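Local coordinates for protein alpha-Amylase (Thermotoga maritima, PDB 2B5D) that belongs to glycoside hydrolase family 57, pairing a barrel-like domain of parallel strands and helices with a helical C-terminal region, at residues 447-451 with 505-509; 141-147 with 162-167; 80-84 with 273-277. All coordinates share one frame; numbering follows the deposited sequence.

Interaction 1 of 3, residues 447-451 with 505-509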
ATOM      1  N   ARG A 447      25.089 -10.177 -27.854  1.00 58.48           N
ATOM      2  CA  ARG A 447      23.933 -10.623 -27.078  1.00 56.63           C
ATOM      3  C   ARG A 447      23.592  -9.682 -25.893  1.00 55.01           C
ATOM      4  O   ARG A 447      22.413  -9.372 -25.641  1.00 54.13           O
ATOM      5  CB  ARG A 447      24.137 -12.048 -26.630  1.00 56.37           C
ATOM      6  CG  ARG A 447      23.888 -13.051 -27.741  1.00 58.77           C
ATOM      7  CD  ARG A 447      24.265 -14.484 -27.285  1.00 60.83           C
ATOM      8  NE  ARG A 447      23.446 -14.930 -26.157  1.00 61.22           N
ATOM      9  CZ  ARG A 447      23.857 -15.725 -25.172  1.00 61.66           C
ATOM     10  NH1 ARG A 447      25.104 -16.171 -25.140  1.00 60.92           N
ATOM     11  NH2 ARG A 447      23.015 -16.062 -24.201  1.00 62.25           N
ATOM     12  N   VAL A 448      24.621  -9.173 -25.229  1.00 52.69           N
ATOM     13  CA  VAL A 448      24.423  -8.308 -24.077  1.00 51.81           C
ATOM     14  C   VAL A 448      23.884  -6.948 -24.510  1.00 52.34           C
ATOM     15  O   VAL A 448      22.944  -6.386 -23.911  1.00 52.70           O
ATOM     16  CB  VAL A 448      25.739  -8.175 -23.268  1.00 52.13           C
ATOM     17  CG1 VAL A 448      25.719  -7.036 -22.257  1.00 48.74           C
ATOM     18  CG2 VAL A 448      26.066  -9.532 -22.561  1.00 50.87           C
ATOM     19  N   LEU A 449      24.494  -6.410 -25.554  1.00 51.49           N
ATOM     20  CA  LEU A 449      24.115  -5.125 -26.068  1.00 50.17           C
ATOM     21  C   LEU A 449      22.718  -5.194 -26.695  1.00 48.66           C
ATOM     22  O   LEU A 449      21.904  -4.293 -26.508  1.00 48.59           O
ATOM     23  CB  LEU A 449      25.190  -4.629 -27.033  1.00 50.49           C
ATOM     24  CG  LEU A 449      26.411  -4.046 -26.307  1.00 51.19           C
ATOM     25  CD1 LEU A 449      27.534  -3.694 -27.298  1.00 52.24           C
ATOM     26  CD2 LEU A 449      26.095  -2.830 -25.426  1.00 50.49           C
ATOM     27  N   ASN A 450      22.429  -6.287 -27.389  1.00 47.50           N
ATOM     28  CA  ASN A 450      21.109  -6.521 -27.932  1.00 46.52           C
ATOM     29  C   ASN A 450      19.989  -6.589 -26.865  1.00 46.85           C
ATOM     30  O   ASN A 450      18.873  -6.136 -27.106  1.00 47.65           O
ATOM     31  CB  ASN A 450      21.097  -7.821 -28.728  1.00 46.31           C
ATOM     32  CG  ASN A 450      21.736  -7.701 -30.102  1.00 46.54           C
ATOM     33  OD1 ASN A 450      21.803  -8.695 -30.833  1.00 47.49           O
ATOM     34  ND2 ASN A 450      22.198  -6.512 -30.464  1.00 44.71           N
ATOM     35  N   GLN A 451      20.274  -7.186 -25.713  1.00 46.40           N
ATOM     36  CA  GLN A 451      19.294  -7.267 -24.622  1.00 46.18           C
ATOM     37  C   GLN A 451      19.216  -5.936 -23.894  1.00 45.45           C
ATOM     38  O   GLN A 451      18.135  -5.502 -23.496  1.00 45.32           O
ATOM     39  CB  GLN A 451      19.600  -8.437 -23.652  1.00 47.20           C
ATOM     40  CG  GLN A 451      18.424  -8.835 -22.746  1.00 45.10           C
ATOM     41  CD  GLN A 451      17.286  -9.431 -23.524  1.00 45.20           C
ATOM     42  OE1 GLN A 451      17.510 -10.167 -24.494  1.00 46.24           O
ATOM     43  NE2 GLN A 451      16.046  -9.131 -23.112  1.00 41.21           N
ATOM     44  N   LEU A 505      21.899 -13.338 -18.211  1.00 54.70           N
ATOM     45  CA  LEU A 505      21.652 -12.898 -19.591  1.00 54.66           C
ATOM     46  C   LEU A 505      20.673 -13.806 -20.314  1.00 54.34           C
ATOM     47  O   LEU A 505      19.766 -13.332 -20.985  1.00 55.30           O
ATOM     48  CB  LEU A 505      22.951 -12.773 -20.398  1.00 54.62           C
ATOM     49  CG  LEU A 505      22.797 -12.491 -21.915  1.00 54.83           C
ATOM     50  CD1 LEU A 505      22.184 -11.107 -22.211  1.00 51.02           C
ATOM     51  CD2 LEU A 505      24.146 -12.643 -22.592  1.00 54.17           C
ATOM     52  N   ARG A 506      20.827 -15.109 -20.158  1.00 53.89           N
ATOM     53  CA  ARG A 506      19.898 -16.041 -20.784  1.00 53.80           C
ATOM     54  C   ARG A 506      18.520 -15.941 -20.147  1.00 52.50           C
ATOM     55  O   ARG A 506      17.508 -16.301 -20.758  1.00 52.37           O
ATOM     56  CB  ARG A 506      20.384 -17.473 -20.600  1.00 54.36           C
ATOM     57  CG  ARG A 506      21.564 -17.860 -21.424  1.00 59.65           C
ATOM     58  CD  ARG A 506      21.500 -19.375 -21.685  1.00 64.57           C
ATOM     59  NE  ARG A 506      21.571 -20.131 -20.439  1.00 64.89           N
ATOM     60  CZ  ARG A 506      22.693 -20.373 -19.759  1.00 66.44           C
ATOM     61  NH1 ARG A 506      22.628 -21.070 -18.619  1.00 65.22           N
ATOM     62  NH2 ARG A 506      23.877 -19.921 -20.203  1.00 66.29           N
ATOM     63  N   TYR A 507      18.486 -15.514 -18.890  1.00 51.01           N
ATOM     64  CA  TYR A 507      17.207 -15.429 -18.206  1.00 49.92           C
ATOM     65  C   TYR A 507      16.469 -14.269 -18.892  1.00 49.32           C
ATOM     66  O   TYR A 507      15.407 -14.469 -19.473  1.00 49.71           O
ATOM     67  CB  TYR A 507      17.357 -15.258 -16.679  1.00 48.45           C
ATOM     68  CG  TYR A 507      16.075 -14.765 -16.066  1.00 48.10           C
ATOM     69  CD1 TYR A 507      14.901 -15.493 -16.226  1.00 46.15           C
ATOM     70  CD2 TYR A 507      16.019 -13.550 -15.371  1.00 45.62           C
ATOM     71  CE1 TYR A 507      13.683 -15.032 -15.739  1.00 47.19           C
ATOM     72  CE2 TYR A 507      14.803 -13.079 -14.872  1.00 46.24           C
ATOM     73  CZ  TYR A 507      13.643 -13.825 -15.062  1.00 46.61           C
ATOM     74  OH  TYR A 507      12.434 -13.408 -14.566  1.00 46.14           O
ATOM     75  N   TYR A 508      17.080 -13.089 -18.870  1.00 48.35           N
ATOM     76  CA  TYR A 508      16.629 -11.918 -19.628  1.00 47.91           C
ATOM     77  C   TYR A 508      16.263 -12.162 -21.105  1.00 48.63           C
ATOM     78  O   TYR A 508      15.206 -11.706 -21.572  1.00 47.36           O
ATOM     79  CB  TYR A 508      17.702 -10.836 -19.563  1.00 47.73           C
ATOM     80  CG  TYR A 508      17.931 -10.262 -18.189  1.00 46.99           C
ATOM     81  CD1 TYR A 508      18.923  -9.332 -17.996  1.00 46.04           C
ATOM     82  CD2 TYR A 508      17.169 -10.659 -17.080  1.00 48.44           C
ATOM     83  CE1 TYR A 508      19.160  -8.759 -16.774  1.00 47.41           C
ATOM     84  CE2 TYR A 508      17.401 -10.096 -15.797  1.00 48.40           C
ATOM     85  CZ  TYR A 508      18.421  -9.147 -15.661  1.00 49.22           C
ATOM     86  OH  TYR A 508      18.724  -8.529 -14.449  1.00 50.18           O
ATOM     87  N   GLU A 509      17.111 -12.890 -21.842  1.00 49.26           N
ATOM     88  CA  GLU A 509      16.783 -13.228 -23.238  1.00 50.33           C
ATOM     89  C   GLU A 509      15.478 -14.000 -23.365  1.00 50.08           C
ATOM     90  O   GLU A 509      14.793 -13.935 -24.382  1.00 50.05           O
ATOM     91  CB  GLU A 509      17.915 -13.997 -23.926  1.00 50.24           C
ATOM     92  CG  GLU A 509      19.094 -13.140 -24.291  1.00 50.40           C
ATOM     93  CD  GLU A 509      20.321 -13.968 -24.702  1.00 54.10           C
ATOM     94  OE1 GLU A 509      20.465 -15.098 -24.186  1.00 54.34           O
ATOM     95  OE2 GLU A 509      21.155 -13.490 -25.539  1.00 56.85           O
TER
HETATM   96  O   HOH W   1      20.884 -10.901 -26.689  1.00 45.16           O
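L505 fits its two methyls between R447, V448 and Q451, where helices 443-458 and 502-511 pack together in the helical C-terminal region, related to that of branching enzymes. CD2 lies 3.7 Å from V448 CG2 and also covers one face of the R447 guanidinium, off toward the rim, while CD1 rests on Q451 CB. L491 of helix 473-496 backs the leucine. R506 turns outward, yet its CG meets R447 NH2 at 3.6 Å, at the edge of the guanidinium and near its plane. Y507 stacks on Y507 of the second subunit. Y508 begins toward helix 443-458, its CB touching Q451 CG at 3.8 Å; its ring leads away, and its OH bonds to E20 O of the second subunit and to N490 ND2. The Q451 amide lies along the backbone of Y508 and E509; its NE2 is held by D512 O, and its OE1 is 3.4 Å from E509 CG. E509 supplies the main link. Its chain, extended beyond CG, reaches back to R447, which grips it side-on: NE gives a proton to OE2 at 2.8 Å, and NH2 gives one to OE1 at 2.7 Å, almost straight at 178°. The R447 chain bends at chi3 (62°), and its guanidinium ends nearly coplanar with the carboxylate, 30° apart. The axes of the two short segments come no closer than 10.5 Å, so long side chains bridge much of the gap. With one nitrogen for each oxygen, the salt bridge fixes the rotation of both charged groups and probably keeps E509 ionised.

Interaction 2 of 3, residues 141-147 with 162-167; sequences TCNATHA and QITVGV
T141 faces helix 156-174 from the end of strand 137-142, its OG1 3.2 Å from G166 O, a weak contact, and the hydroxyl proton may instead go to C142 O. Because G166 carries no side chain, C142 O can settle 3.6 Å from its CA, bringing strand and helix backbones close. N143 starts a type I beta turn that runs to H146. With its CG set between backbone N and carbonyl carbon (chi1 43°), the amide swings back over the turn, and ND2 donates to A147 O at 2.6 Å in the carbonyl plane. ND2 also makes a long, weak bond to Q162 OE1, the two amide planes standing 74° apart. This turn follows the first strand of a beta-alpha-beta unit, strand 137-142, helix 156-174 and strand 180-182, within the mostly parallel sheet of the family 57 domain. A144 sits at the closest approach of the backbones: its N gives a weak bond to Q162 O, and its CB packs 3.6 Å from V165 CG1, with F457 of helix 443-458 touching both side chains. T145 N takes the stronger grip on the glutamine, donating to Q162 OE1 at 2.9 Å from 22° outside the carbonyl plane. Q162 reaches it through a chain bent at chi2, which lays the amide under the turn. T145 CG2 is tight against Q162 NE2, at 3.1 Å, while that nitrogen donates to Q460 OE1. H146 turns away from the helix, its NE2 bonded to H10 and its ring stacked on H12. A147 CB closes over the Q162 amide, 3.8 Å from CD.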
ATOM      1  N   THR A 141       2.692  -0.114 -39.706  1.00 43.63           N
ATOM      2  CA  THR A 141       3.531  -0.502 -38.567  1.00 43.35           C
ATOM      3  C   THR A 141       3.373   0.548 -37.472  1.00 43.04           C
ATOM      4  O   THR A 141       2.582   1.478 -37.618  1.00 45.74           O
ATOM      5  CB  THR A 141       5.074  -0.667 -38.976  1.00 42.47           C
ATOM      6  OG1 THR A 141       5.835  -1.093 -37.837  1.00 43.02           O
ATOM      7  CG2 THR A 141       5.672   0.622 -39.444  1.00 39.92           C
ATOM      8  N   CYS A 142       4.152   0.429 -36.399  1.00 43.58           N
ATOM      9  CA  CYS A 142       4.186   1.426 -35.353  1.00 43.00           C
ATOM     10  C   CYS A 142       5.620   1.495 -34.850  1.00 42.12           C
ATOM     11  O   CYS A 142       6.382   0.601 -35.118  1.00 41.75           O
ATOM     12  CB  CYS A 142       3.179   0.994 -34.237  1.00 42.73           C
ATOM     13  SG  CYS A 142       3.099   2.148 -32.888  1.00 45.41           S
ATOM     14  N   ASN A 143       6.024   2.539 -34.130  1.00 41.72           N
ATOM     15  CA  ASN A 143       7.358   2.485 -33.555  1.00 41.40           C
ATOM     16  C   ASN A 143       7.543   1.258 -32.629  1.00 43.23           C
ATOM     17  O   ASN A 143       6.527   0.676 -32.153  1.00 45.18           O
ATOM     18  CB  ASN A 143       7.800   3.806 -32.901  1.00 42.39           C
ATOM     19  CG  ASN A 143       6.726   4.485 -32.067  1.00 42.57           C
ATOM     20  OD1 ASN A 143       5.649   4.816 -32.545  1.00 43.79           O
ATOM     21  ND2 ASN A 143       7.075   4.816 -30.850  1.00 46.68           N
ATOM     22  N   ALA A 144       8.795   0.830 -32.371  1.00 41.76           N
ATOM     23  CA  ALA A 144       9.039  -0.593 -32.007  1.00 41.80           C
ATOM     24  C   ALA A 144       8.308  -0.936 -30.701  1.00 41.45           C
ATOM     25  O   ALA A 144       7.842  -2.057 -30.489  1.00 39.84           O
ATOM     26  CB  ALA A 144      10.549  -0.863 -31.825  1.00 42.60           C
ATOM     27  N   THR A 145       8.242   0.047 -29.825  1.00 41.13           N
ATOM     28  CA  THR A 145       7.764  -0.236 -28.514  1.00 43.03           C
ATOM     29  C   THR A 145       6.578   0.663 -28.119  1.00 43.80           C
ATOM     30  O   THR A 145       6.190   0.652 -26.961  1.00 45.25           O
ATOM     31  CB  THR A 145       8.992  -0.253 -27.582  1.00 41.74           C
ATOM     32  OG1 THR A 145       9.123  -1.551 -27.004  1.00 46.83           O
ATOM     33  CG2 THR A 145       9.076   0.818 -26.611  1.00 37.79           C
ATOM     34  N   HIS A 146       6.042   1.447 -29.078  1.00 42.65           N
ATOM     35  CA  HIS A 146       4.898   2.342 -28.852  1.00 42.33           C
ATOM     36  C   HIS A 146       5.326   3.369 -27.815  1.00 42.32           C
ATOM     37  O   HIS A 146       4.542   3.790 -26.948  1.00 40.57           O
ATOM     38  CB  HIS A 146       3.683   1.535 -28.398  1.00 42.01           C
ATOM     39  CG  HIS A 146       2.354   2.201 -28.607  1.00 44.36           C
ATOM     40  ND1 HIS A 146       1.777   3.031 -27.658  1.00 46.26           N
ATOM     41  CD2 HIS A 146       1.444   2.081 -29.609  1.00 40.20           C
ATOM     42  CE1 HIS A 146       0.598   3.435 -28.098  1.00 46.87           C
ATOM     43  NE2 HIS A 146       0.367   2.864 -29.273  1.00 45.89           N
ATOM     44  N   ALA A 147       6.595   3.744 -27.877  1.00 40.74           N
ATOM     45  CA  ALA A 147       7.058   4.883 -27.104  1.00 40.91           C
ATOM     46  C   ALA A 147       6.470   6.175 -27.666  1.00 41.35           C
ATOM     47  O   ALA A 147       6.253   6.303 -28.868  1.00 42.28           O
ATOM     48  CB  ALA A 147       8.641   4.952 -27.111  1.00 40.31           C
ATOM     49  N   GLN A 162      13.708   3.369 -32.550  1.00 40.16           N
ATOM     50  CA  GLN A 162      12.263   3.031 -32.431  1.00 41.91           C
ATOM     51  C   GLN A 162      11.577   2.803 -33.757  1.00 42.38           C
ATOM     52  O   GLN A 162      10.916   1.775 -33.957  1.00 44.10           O
ATOM     53  CB  GLN A 162      11.480   4.064 -31.615  1.00 41.61           C
ATOM     54  CG  GLN A 162      11.639   3.904 -30.119  1.00 41.30           C
ATOM     55  CD  GLN A 162      10.742   2.828 -29.526  1.00 47.15           C
ATOM     56  OE1 GLN A 162       9.607   2.601 -30.005  1.00 44.88           O
ATOM     57  NE2 GLN A 162      11.230   2.176 -28.421  1.00 46.35           N
ATOM     58  N   ILE A 163      11.743   3.733 -34.699  1.00 42.74           N
ATOM     59  CA  ILE A 163      11.120   3.568 -36.057  1.00 42.26           C
ATOM     60  C   ILE A 163      11.651   2.386 -36.841  1.00 42.55           C
ATOM     61  O   ILE A 163      10.849   1.548 -37.339  1.00 42.17           O
ATOM     62  CB  ILE A 163      11.306   4.864 -36.924  1.00 43.18           C
ATOM     63  CG1 ILE A 163      10.458   6.003 -36.322  1.00 43.59           C
ATOM     64  CG2 ILE A 163      10.939   4.602 -38.382  1.00 41.88           C
ATOM     65  CD1 ILE A 163      11.113   7.335 -36.398  1.00 47.41           C
ATOM     66  N   THR A 164      13.002   2.315 -36.988  1.00 41.67           N
ATOM     67  CA  THR A 164      13.603   1.253 -37.789  1.00 41.04           C
ATOM     68  C   THR A 164      13.319  -0.114 -37.300  1.00 41.41           C
ATOM     69  O   THR A 164      13.105  -1.053 -38.104  1.00 42.02           O
ATOM     70  CB  THR A 164      15.185   1.393 -37.863  1.00 43.16           C
ATOM     71  OG1 THR A 164      15.514   2.652 -38.451  1.00 41.31           O
ATOM     72  CG2 THR A 164      15.772   0.307 -38.662  1.00 39.21           C
ATOM     73  N   VAL A 165      13.384  -0.283 -35.971  1.00 42.84           N
ATOM     74  CA  VAL A 165      13.084  -1.581 -35.396  1.00 42.65           C
ATOM     75  C   VAL A 165      11.647  -2.034 -35.683  1.00 43.26           C
ATOM     76  O   VAL A 165      11.432  -3.185 -36.089  1.00 43.63           O
ATOM     77  CB  VAL A 165      13.533  -1.689 -33.911  1.00 44.28           C
ATOM     78  CG1 VAL A 165      13.081  -3.028 -33.282  1.00 40.26           C
ATOM     79  CG2 VAL A 165      15.086  -1.582 -33.825  1.00 43.74           C
ATOM     80  N   GLY A 166      10.683  -1.118 -35.547  1.00 43.96           N
ATOM     81  CA  GLY A 166       9.313  -1.401 -35.964  1.00 44.11           C
ATOM     82  C   GLY A 166       9.195  -1.815 -37.417  1.00 45.82           C
ATOM     83  O   GLY A 166       8.519  -2.813 -37.747  1.00 43.65           O
ATOM     84  N   VAL A 167       9.849  -1.026 -38.293  1.00 46.77           N
ATOM     85  CA  VAL A 167       9.802  -1.267 -39.746  1.00 47.21           C
ATOM     86  C   VAL A 167      10.331  -2.654 -40.077  1.00 48.31           C
ATOM     87  O   VAL A 167       9.650  -3.443 -40.750  1.00 48.25           O
ATOM     88  CB  VAL A 167      10.550  -0.121 -40.541  1.00 48.13           C
ATOM     89  CG1 VAL A 167      10.744  -0.493 -41.982  1.00 45.68           C
ATOM     90  CG2 VAL A 167       9.754   1.262 -40.398  1.00 45.33           C
TER

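Interaction 3 of 3, residues 80-84 with 273-277; sequences KLIEL and YIKDY
L84 places its CG squarely over the Y277 ring, 3.7 Å from the centroid and only 10° off the normal, a CH-pi contact between helix 68-91 and residues 273-277. Both belong to helical excursions of the glycoside hydrolase family 57 domain. From there L84 CD2 goes on to Y273 CE1 at 4.2 Å and, more loosely, to I274 CD1; I265 touches both L84 and I274, continuing this apolar patch. The other face of the Y277 ring, toward its rim, is met by D276 OD1, so the ring lies between the leucine and a carboxylate oxygen. Further out, E83 reaches the phenol at the ring edge. Y277 OH donates to E83 OE2 at 2.6 Å, meeting it on the anti side with the carboxylate almost upright to the ring, 84° between planes. K87 NZ bonds to the same hydroxyl, so the phenol oxygen links a lysine and a glutamate of one helix; the lysine charge would probably strengthen its donation to E83. At the outer border K80 runs past the tyrosine, its CG 4.1 Å from Y277 CD2. A final bend at chi4 (-86°) brings its amine to the backbone of D276, where K80 NZ donates to D276 O at 2.9 Å from well above the carbonyl plane.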
ATOM      1  N   LYS A  80     -10.478 -24.502 -21.738  1.00 76.02           N
ATOM      2  CA  LYS A  80     -10.991 -24.184 -20.409  1.00 76.05           C
ATOM      3  C   LYS A  80     -12.316 -23.417 -20.535  1.00 75.75           C
ATOM      4  O   LYS A  80     -13.295 -23.715 -19.844  1.00 75.83           O
ATOM      5  CB  LYS A  80      -9.951 -23.357 -19.652  1.00 76.49           C
ATOM      6  CG  LYS A  80      -9.906 -23.574 -18.156  1.00 78.32           C
ATOM      7  CD  LYS A  80      -8.444 -23.570 -17.682  1.00 82.22           C
ATOM      8  CE  LYS A  80      -8.295 -23.629 -16.152  1.00 84.35           C
ATOM      9  NZ  LYS A  80      -8.364 -22.279 -15.490  1.00 84.61           N
ATOM     10  N   LEU A  81     -12.350 -22.459 -21.457  1.00 75.29           N
ATOM     11  CA  LEU A  81     -13.514 -21.621 -21.664  1.00 74.84           C
ATOM     12  C   LEU A  81     -14.688 -22.343 -22.335  1.00 74.88           C
ATOM     13  O   LEU A  81     -15.828 -22.130 -21.933  1.00 74.28           O
ATOM     14  CB  LEU A  81     -13.125 -20.328 -22.411  1.00 74.66           C
ATOM     15  CG  LEU A  81     -14.179 -19.247 -22.682  1.00 74.53           C
ATOM     16  CD1 LEU A  81     -14.832 -18.694 -21.387  1.00 72.38           C
ATOM     17  CD2 LEU A  81     -13.612 -18.116 -23.551  1.00 74.44           C
ATOM     18  N   ILE A  82     -14.423 -23.172 -23.350  1.00 75.56           N
ATOM     19  CA  ILE A  82     -15.479 -24.027 -23.964  1.00 76.49           C
ATOM     20  C   ILE A  82     -16.039 -25.096 -22.990  1.00 77.29           C
ATOM     21  O   ILE A  82     -17.224 -25.473 -23.063  1.00 76.84           O
ATOM     22  CB  ILE A  82     -14.994 -24.756 -25.236  1.00 76.68           C
ATOM     23  CG1 ILE A  82     -14.689 -23.755 -26.356  1.00 76.76           C
ATOM     24  CG2 ILE A  82     -16.042 -25.812 -25.690  1.00 76.16           C
ATOM     25  CD1 ILE A  82     -13.814 -24.317 -27.499  1.00 76.38           C
ATOM     26  N   GLU A  83     -15.168 -25.583 -22.100  1.00 78.06           N
ATOM     27  CA  GLU A  83     -15.579 -26.445 -20.990  1.00 78.96           C
ATOM     28  C   GLU A  83     -16.549 -25.697 -20.070  1.00 78.86           C
ATOM     29  O   GLU A  83     -17.606 -26.228 -19.726  1.00 79.03           O
ATOM     30  CB  GLU A  83     -14.356 -26.941 -20.215  1.00 79.18           C
ATOM     31  CG  GLU A  83     -14.635 -28.039 -19.181  1.00 81.37           C
ATOM     32  CD  GLU A  83     -13.564 -28.082 -18.090  1.00 83.22           C
ATOM     33  OE1 GLU A  83     -12.694 -28.976 -18.145  1.00 84.20           O
ATOM     34  OE2 GLU A  83     -13.566 -27.198 -17.201  1.00 82.99           O
ATOM     35  N   LEU A  84     -16.198 -24.465 -19.691  1.00 79.04           N
ATOM     36  CA  LEU A  84     -17.091 -23.614 -18.891  1.00 79.01           C
ATOM     37  C   LEU A  84     -18.380 -23.330 -19.642  1.00 79.05           C
ATOM     38  O   LEU A  84     -19.457 -23.266 -19.039  1.00 79.16           O
ATOM     39  CB  LEU A  84     -16.437 -22.283 -18.531  1.00 79.30           C
ATOM     40  CG  LEU A  84     -16.830 -21.531 -17.250  1.00 79.64           C
ATOM     41  CD1 LEU A  84     -16.577 -20.056 -17.427  1.00 80.02           C
ATOM     42  CD2 LEU A  84     -18.261 -21.754 -16.786  1.00 80.89           C
ATOM     43  N   TYR A 273     -18.621 -23.637  -7.747  1.00 92.64           N
ATOM     44  CA  TYR A 273     -18.907 -23.799  -9.168  1.00 92.88           C
ATOM     45  C   TYR A 273     -17.790 -23.209 -10.042  1.00 92.76           C
ATOM     46  O   TYR A 273     -17.324 -23.845 -10.997  1.00 92.54           O
ATOM     47  CB  TYR A 273     -20.241 -23.126  -9.498  1.00 92.86           C
ATOM     48  CG  TYR A 273     -20.638 -23.233 -10.948  1.00 93.67           C
ATOM     49  CD1 TYR A 273     -20.054 -22.408 -11.921  1.00 94.17           C
ATOM     50  CD2 TYR A 273     -21.594 -24.157 -11.356  1.00 94.00           C
ATOM     51  CE1 TYR A 273     -20.413 -22.510 -13.261  1.00 93.71           C
ATOM     52  CE2 TYR A 273     -21.961 -24.261 -12.691  1.00 94.52           C
ATOM     53  CZ  TYR A 273     -21.368 -23.435 -13.634  1.00 93.49           C
ATOM     54  OH  TYR A 273     -21.736 -23.543 -14.950  1.00 93.89           O
ATOM     55  N   ILE A 274     -17.360 -22.002  -9.676  1.00 92.84           N
ATOM     56  CA  ILE A 274     -16.598 -21.127 -10.570  1.00 93.01           C
ATOM     57  C   ILE A 274     -15.073 -21.126 -10.353  1.00 93.42           C
ATOM     58  O   ILE A 274     -14.339 -20.559 -11.165  1.00 93.45           O
ATOM     59  CB  ILE A 274     -17.193 -19.664 -10.562  1.00 92.77           C
ATOM     60  CG1 ILE A 274     -16.825 -18.905 -11.851  1.00 92.67           C
ATOM     61  CG2 ILE A 274     -16.826 -18.894  -9.279  1.00 91.45           C
ATOM     62  CD1 ILE A 274     -17.434 -19.490 -13.128  1.00 91.34           C
ATOM     63  N   LYS A 275     -14.628 -21.816  -9.296  1.00 94.17           N
ATOM     64  CA  LYS A 275     -13.239 -21.790  -8.771  1.00 94.23           C
ATOM     65  C   LYS A 275     -12.079 -21.868  -9.777  1.00 94.01           C
ATOM     66  O   LYS A 275     -11.160 -21.044  -9.719  1.00 93.76           O
ATOM     67  CB  LYS A 275     -13.063 -22.851  -7.653  1.00 94.61           C
ATOM     68  CG  LYS A 275     -11.616 -23.038  -7.075  1.00 95.07           C
ATOM     69  CD  LYS A 275     -10.921 -21.724  -6.605  1.00 97.18           C
ATOM     70  CE  LYS A 275     -11.562 -21.088  -5.359  1.00 97.34           C
ATOM     71  NZ  LYS A 275     -11.099 -21.702  -4.076  1.00 97.53           N
ATOM     72  N   ASP A 276     -12.104 -22.852 -10.672  1.00 93.82           N
ATOM     73  CA  ASP A 276     -10.994 -23.025 -11.618  1.00 93.90           C
ATOM     74  C   ASP A 276     -11.233 -22.382 -13.003  1.00 93.71           C
ATOM     75  O   ASP A 276     -10.807 -22.909 -14.041  1.00 93.54           O
ATOM     76  CB  ASP A 276     -10.595 -24.502 -11.730  1.00 94.05           C
ATOM     77  CG  ASP A 276     -11.749 -25.385 -12.120  1.00 94.29           C
ATOM     78  OD1 ASP A 276     -12.916 -24.949 -11.966  1.00 94.91           O
ATOM     79  OD2 ASP A 276     -11.487 -26.517 -12.576  1.00 94.58           O
ATOM     80  N   TYR A 277     -11.918 -21.237 -12.996  1.00 93.52           N
ATOM     81  CA  TYR A 277     -12.041 -20.377 -14.173  1.00 93.15           C
ATOM     82  C   TYR A 277     -11.734 -18.936 -13.797  1.00 93.13           C
ATOM     83  O   TYR A 277     -11.573 -18.084 -14.669  1.00 93.39           O
ATOM     84  CB  TYR A 277     -13.422 -20.494 -14.810  1.00 92.88           C
ATOM     85  CG  TYR A 277     -13.859 -21.919 -15.034  1.00 92.72           C
ATOM     86  CD1 TYR A 277     -14.801 -22.515 -14.192  1.00 92.88           C
ATOM     87  CD2 TYR A 277     -13.315 -22.687 -16.069  1.00 92.53           C
ATOM     88  CE1 TYR A 277     -15.202 -23.833 -14.386  1.00 92.33           C
ATOM     89  CE2 TYR A 277     -13.707 -24.008 -16.268  1.00 91.78           C
ATOM     90  CZ  TYR A 277     -14.649 -24.568 -15.423  1.00 92.10           C
ATOM     91  OH  TYR A 277     -15.050 -25.861 -15.607  1.00 92.73           O
TER

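Overall arrangement
Interactions 1 and 2 are neighbours, their centres about 20 Å apart and their nearest atoms about 9 Å apart, on the same side of the chain's centre. Helix 443-458 relates them: it supplies R447, V448 and Q451 to interaction 1, and its F457 touches A144, Q162 and V165 in interaction 2, tying the C-terminal helices to the family 57 domain. Interaction 3 is remote, about 38 Å between centres from each of the others, and lies across the chain's centre from interaction 2. In sequence its segments enclose those of interaction 2, whereas interaction 1 follows both. Interaction 2 is fully buried; interactions 1 and 3 lie farther out, interaction 1 with a salt bridge and interaction 3 with a polar edge of hydrogen bonds.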